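Local coordinates for protein mandelate racemase/muconate lactonizing enzyme (Roseovarius nubinhibens, PDB 2QDD) that is of unknown function but, as a magnesium-binding member of the mandelate racemase/muconate lactonizing enzyme family, probably catalyses an enolase-superfamily reaction, at residues G48-L60 and I293-A305. Sequence-based numbering, arbitrary orientation.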
loop_
_atom_site.group_PDB
_atom_site.type_symbol
_atom_site.label_atom_id
_atom_site.label_comp_id
_atom_site.label_asym_id
_atom_site.label_seq_id
_atom_site.Cartn_x
_atom_site.Cartn_y
_atom_site.Cartn_z
ATOM N N GLY A 48 -30.359 -30.348 -25.784
ATOM C CA GLY A 48 -29.911 -30.036 -24.421
ATOM C C GLY A 48 -30.946 -29.268 -23.625
ATOM O O GLY A 48 -31.740 -28.516 -24.191
ATOM N N TRP A 49 -30.939 -29.463 -22.310
ATOM C CA TRP A 49 -31.805 -28.704 -21.412
ATOM C C TRP A 49 -31.032 -27.866 -20.398
ATOM O O TRP A 49 -30.018 -28.311 -19.854
ATOM C CB TRP A 49 -32.777 -29.632 -20.693
ATOM C CG TRP A 49 -33.805 -30.239 -21.603
ATOM C CD1 TRP A 49 -33.642 -31.328 -22.416
ATOM C CD2 TRP A 49 -35.157 -29.798 -21.790
ATOM N NE1 TRP A 49 -34.806 -31.591 -23.094
ATOM C CE2 TRP A 49 -35.754 -30.671 -22.727
ATOM C CE3 TRP A 49 -35.925 -28.759 -21.248
ATOM C CZ2 TRP A 49 -37.085 -30.535 -23.136
ATOM C CZ3 TRP A 49 -37.249 -28.622 -21.660
ATOM C CH2 TRP A 49 -37.812 -29.507 -22.594
ATOM N N GLY A 50 -31.519 -26.648 -20.164
ATOM C CA GLY A 50 -31.045 -25.804 -19.065
ATOM C C GLY A 50 -32.172 -25.252 -18.208
ATOM O O GLY A 50 -33.310 -25.136 -18.670
ATOM N N GLU A 51 -31.849 -24.916 -16.957
ATOM C CA GLU A 51 -32.782 -24.268 -16.039
ATOM C C GLU A 51 -32.216 -22.970 -15.461
ATOM O O GLU A 51 -31.088 -22.938 -14.971
ATOM C CB GLU A 51 -33.155 -25.210 -14.891
ATOM C CG GLU A 51 -34.180 -24.609 -13.917
ATOM C CD GLU A 51 -34.535 -25.532 -12.772
ATOM O OE1 GLU A 51 -33.934 -26.624 -12.672
ATOM O OE2 GLU A 51 -35.415 -25.157 -11.966
ATOM N N GLY A 52 -33.010 -21.907 -15.509
ATOM C CA GLY A 52 -32.745 -20.723 -14.699
ATOM C C GLY A 52 -33.879 -20.460 -13.729
ATOM O O GLY A 52 -35.005 -20.156 -14.139
ATOM N N CYS A 53 -33.589 -20.580 -12.442
ATOM C CA CYS A 53 -34.583 -20.291 -11.421
ATOM C C CYS A 53 -34.045 -19.403 -10.287
ATOM O O CYS A 53 -33.479 -19.909 -9.316
ATOM C CB CYS A 53 -35.186 -21.586 -10.883
ATOM S SG CYS A 53 -36.494 -21.318 -9.693
ATOM N N PRO A 54 -34.214 -18.071 -10.420
ATOM C CA PRO A 54 -33.874 -17.103 -9.371
ATOM C C PRO A 54 -34.660 -17.321 -8.085
ATOM O O PRO A 54 -35.817 -17.740 -8.132
ATOM C CB PRO A 54 -34.259 -15.759 -10.004
ATOM C CG PRO A 54 -34.202 -16.002 -11.479
ATOM C CD PRO A 54 -34.723 -17.396 -11.631
ATOM N N TRP A 55 -34.036 -17.045 -6.943
ATOM C CA TRP A 55 -34.717 -17.174 -5.653
ATOM C C TRP A 55 -35.638 -15.980 -5.381
ATOM O O TRP A 55 -35.305 -15.081 -4.606
ATOM C CB TRP A 55 -33.711 -17.362 -4.516
ATOM C CG TRP A 55 -34.352 -17.802 -3.231
ATOM C CD1 TRP A 55 -34.653 -17.017 -2.149
ATOM C CD2 TRP A 55 -34.770 -19.129 -2.892
ATOM N NE1 TRP A 55 -35.234 -17.776 -1.158
ATOM C CE2 TRP A 55 -35.318 -19.076 -1.588
ATOM C CE3 TRP A 55 -34.732 -20.362 -3.563
ATOM C CZ2 TRP A 55 -35.829 -20.205 -0.943
ATOM C CZ3 TRP A 55 -35.240 -21.491 -2.916
ATOM C CH2 TRP A 55 -35.781 -21.400 -1.618
ATOM N N GLY A 56 -36.797 -15.977 -6.029
ATOM C CA GLY A 56 -37.604 -14.766 -6.156
ATOM C C GLY A 56 -36.917 -13.700 -6.990
ATOM O O GLY A 56 -36.023 -13.996 -7.782
ATOM N N HIS A 57 -37.339 -12.453 -6.810
ATOM C CA HIS A 57 -36.785 -11.336 -7.567
ATOM C C HIS A 57 -36.039 -10.333 -6.681
ATOM O O HIS A 57 -35.621 -9.285 -7.162
ATOM C CB HIS A 57 -37.879 -10.638 -8.389
ATOM C CG HIS A 57 -39.089 -10.251 -7.597
ATOM N ND1 HIS A 57 -39.118 -9.144 -6.774
ATOM C CD2 HIS A 57 -40.316 -10.818 -7.506
ATOM C CE1 HIS A 57 -40.307 -9.053 -6.202
ATOM N NE2 HIS A 57 -41.052 -10.055 -6.630
ATOM N N SER A 58 -35.868 -10.668 -5.400
ATOM C CA SER A 58 -35.254 -9.752 -4.442
ATOM C C SER A 58 -33.880 -10.224 -3.960
ATOM O O SER A 58 -33.128 -9.453 -3.363
ATOM C CB SER A 58 -36.199 -9.492 -3.262
ATOM O OG SER A 58 -36.043 -10.460 -2.240
ATOM N N TYR A 59 -33.553 -11.485 -4.231
ATOM C CA TYR A 59 -32.326 -12.105 -3.731
ATOM C C TYR A 59 -31.064 -11.609 -4.450
ATOM O O TYR A 59 -30.084 -11.232 -3.806
ATOM C CB TYR A 59 -32.437 -13.634 -3.811
ATOM C CG TYR A 59 -31.215 -14.383 -3.335
ATOM C CD1 TYR A 59 -30.783 -14.295 -2.011
ATOM C CD2 TYR A 59 -30.497 -15.191 -4.208
ATOM C CE1 TYR A 59 -29.651 -14.982 -1.578
ATOM C CE2 TYR A 59 -29.364 -15.878 -3.789
ATOM C CZ TYR A 59 -28.947 -15.770 -2.476
ATOM O OH TYR A 59 -27.825 -16.460 -2.066
ATOM N N LEU A 60 -31.107 -11.621 -5.780
ATOM C CA LEU A 60 -29.989 -11.249 -6.637
ATOM C C LEU A 60 -30.548 -10.393 -7.786
ATOM O O LEU A 60 -31.771 -10.327 -7.953
ATOM C CB LEU A 60 -29.317 -12.516 -7.195
ATOM C CG LEU A 60 -28.368 -13.297 -6.286
ATOM C CD1 LEU A 60 -27.931 -14.571 -6.968
ATOM C CD2 LEU A 60 -27.160 -12.481 -5.822
ATOM N N ILE A 293 -20.548 -25.441 -3.865
ATOM C CA ILE A 293 -20.991 -25.370 -5.255
ATOM C C ILE A 293 -22.400 -25.944 -5.403
ATOM O O ILE A 293 -22.628 -27.141 -5.219
ATOM C CB ILE A 293 -19.984 -26.026 -6.237
ATOM C CG1 ILE A 293 -18.596 -25.369 -6.105
ATOM C CG2 ILE A 293 -20.509 -25.946 -7.661
ATOM C CD1 ILE A 293 -17.529 -25.905 -7.044
ATOM N N GLU A 294 -23.330 -25.054 -5.736
ATOM C CA GLU A 294 -24.771 -25.295 -5.693
ATOM C C GLU A 294 -25.408 -24.293 -6.652
ATOM O O GLU A 294 -24.708 -23.462 -7.210
ATOM C CB GLU A 294 -25.295 -25.072 -4.276
ATOM C CG GLU A 294 -25.006 -23.684 -3.704
ATOM C CD GLU A 294 -25.100 -23.652 -2.195
ATOM O OE1 GLU A 294 -24.430 -24.478 -1.535
ATOM O OE2 GLU A 294 -25.854 -22.807 -1.664
ATOM N N ASP A 295 -26.718 -24.355 -6.862
ATOM C CA ASP A 295 -27.367 -23.240 -7.538
ATOM C C ASP A 295 -28.293 -22.447 -6.626
ATOM O O ASP A 295 -28.475 -22.793 -5.454
ATOM C CB ASP A 295 -28.028 -23.654 -8.866
ATOM C CG ASP A 295 -27.991 -22.533 -9.925
ATOM O OD1 ASP A 295 -28.406 -22.766 -11.083
ATOM O OD2 ASP A 295 -27.557 -21.406 -9.597
ATOM N N VAL A 296 -28.853 -21.372 -7.175
ATOM C CA VAL A 296 -29.582 -20.344 -6.434
ATOM C C VAL A 296 -30.947 -20.884 -6.000
ATOM O O VAL A 296 -31.443 -20.558 -4.920
ATOM C CB VAL A 296 -29.745 -19.067 -7.312
ATOM C CG1 VAL A 296 -30.581 -18.011 -6.620
ATOM C CG2 VAL A 296 -28.384 -18.497 -7.670
ATOM N N GLY A 297 -31.536 -21.723 -6.845
ATOM C CA GLY A 297 -32.782 -22.398 -6.513
ATOM C C GLY A 297 -33.307 -23.227 -7.662
ATOM O O GLY A 297 -32.674 -23.321 -8.721
ATOM N N GLY A 298 -34.471 -23.832 -7.442
ATOM C CA GLY A 298 -35.198 -24.524 -8.498
ATOM C C GLY A 298 -35.079 -26.029 -8.433
ATOM O O GLY A 298 -34.800 -26.597 -7.375
ATOM N N THR A 299 -35.287 -26.671 -9.578
ATOM C CA THR A 299 -35.528 -28.104 -9.617
ATOM C C THR A 299 -34.214 -28.872 -9.624
ATOM O O THR A 299 -33.132 -28.275 -9.671
ATOM C CB THR A 299 -36.364 -28.527 -10.848
ATOM O OG1 THR A 299 -35.545 -28.499 -12.023
ATOM C CG2 THR A 299 -37.571 -27.625 -11.044
ATOM N N ALA A 300 -34.329 -30.200 -9.609
ATOM C CA ALA A 300 -33.187 -31.104 -9.700
ATOM C C ALA A 300 -32.394 -30.977 -11.004
ATOM O O ALA A 300 -31.310 -31.538 -11.117
ATOM C CB ALA A 300 -33.633 -32.552 -9.471
ATOM N N LEU A 301 -32.929 -30.237 -11.975
ATOM C CA LEU A 301 -32.218 -29.962 -13.221
ATOM C C LEU A 301 -31.021 -29.010 -13.016
ATOM O O LEU A 301 -29.885 -29.363 -13.343
ATOM C CB LEU A 301 -33.181 -29.456 -14.310
ATOM C CG LEU A 301 -32.644 -29.234 -15.734
ATOM C CD1 LEU A 301 -31.924 -30.433 -16.261
ATOM C CD2 LEU A 301 -33.707 -28.828 -16.715
ATOM N N ALA A 302 -31.283 -27.826 -12.462
ATOM C CA ALA A 302 -30.230 -26.914 -11.988
ATOM C C ALA A 302 -29.315 -27.517 -10.912
ATOM O O ALA A 302 -28.099 -27.328 -10.958
ATOM C CB ALA A 302 -30.844 -25.602 -11.490
ATOM N N ASP A 303 -29.905 -28.242 -9.958
ATOM C CA ASP A 303 -29.165 -28.907 -8.880
ATOM C C ASP A 303 -28.138 -29.920 -9.374
ATOM O O ASP A 303 -27.061 -30.035 -8.794
ATOM C CB ASP A 303 -30.126 -29.595 -7.917
ATOM C CG ASP A 303 -30.889 -28.615 -7.059
ATOM O OD1 ASP A 303 -30.366 -27.508 -6.798
ATOM O OD2 ASP A 303 -32.018 -28.953 -6.639
ATOM N N THR A 304 -28.479 -30.633 -10.450
ATOM C CA THR A 304 -27.606 -31.638 -11.066
ATOM C C THR A 304 -26.444 -31.000 -11.800
ATOM O O THR A 304 -25.313 -31.484 -11.707
ATOM C CB THR A 304 -28.403 -32.545 -12.032
ATOM O OG1 THR A 304 -29.465 -33.172 -11.306
ATOM C CG2 THR A 304 -27.532 -33.620 -12.651
ATOM N N ALA A 305 -26.729 -29.916 -12.520
ATOM C CA ALA A 305 -25.710 -29.128 -13.223
ATOM C C ALA A 305 -24.569 -28.668 -12.318
ATOM O O ALA A 305 -23.394 -28.839 -12.646
ATOM C CB ALA A 305 -26.357 -27.940 -13.905
HETATM O O HOH W 1 -29.004 -21.516 -13.712
HETATM O O HOH W 2 -31.378 -21.903 -11.073
#
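Glu51 reaches from the edge strand of the N-terminal sheet to the N-terminus of helix 300-311, joining the capping domain of this enolase-superfamily fold to its barrel domain. Its chain runs fully extended, CG anti to the backbone N (chi1 -178°), which carries the carboxylate across to the helix end. OE2 accepts a nearly straight bond from Thr299 N (2.8 Å) on its syn side. OE1 takes Ala302 N at 2.9 Å and, from the other face of the carboxylate, Thr299 OG1 at 2.6 Å. Thr299 OG1 in turn caps the helix by accepting from Leu301 N. A glutamine here would probably leave Thr299 N or the pair at OE1 without an acceptor, since its amide offers one carbonyl oxygen.

Apolar contacts follow: Leu301 CD2 lies 4.2 Å from Trp49 CB, while Val296 turns CG1 to Trp55 CB and Tyr59 CD2, and CG2 to Leu60 CD1; the Tyr59 hydroxyl itself bonds to Glu244, a magnesium-binding residue, although this chain holds no metal. Gly298 brings its CA to 3.7 Å from Cys53 SG, where a CB would clash with both Cys53 and Glu51.

Two waters link the segments: one donates to Glu51 O and Asp295 OD1, and another accepts from Cys53 N at 2.9 Å.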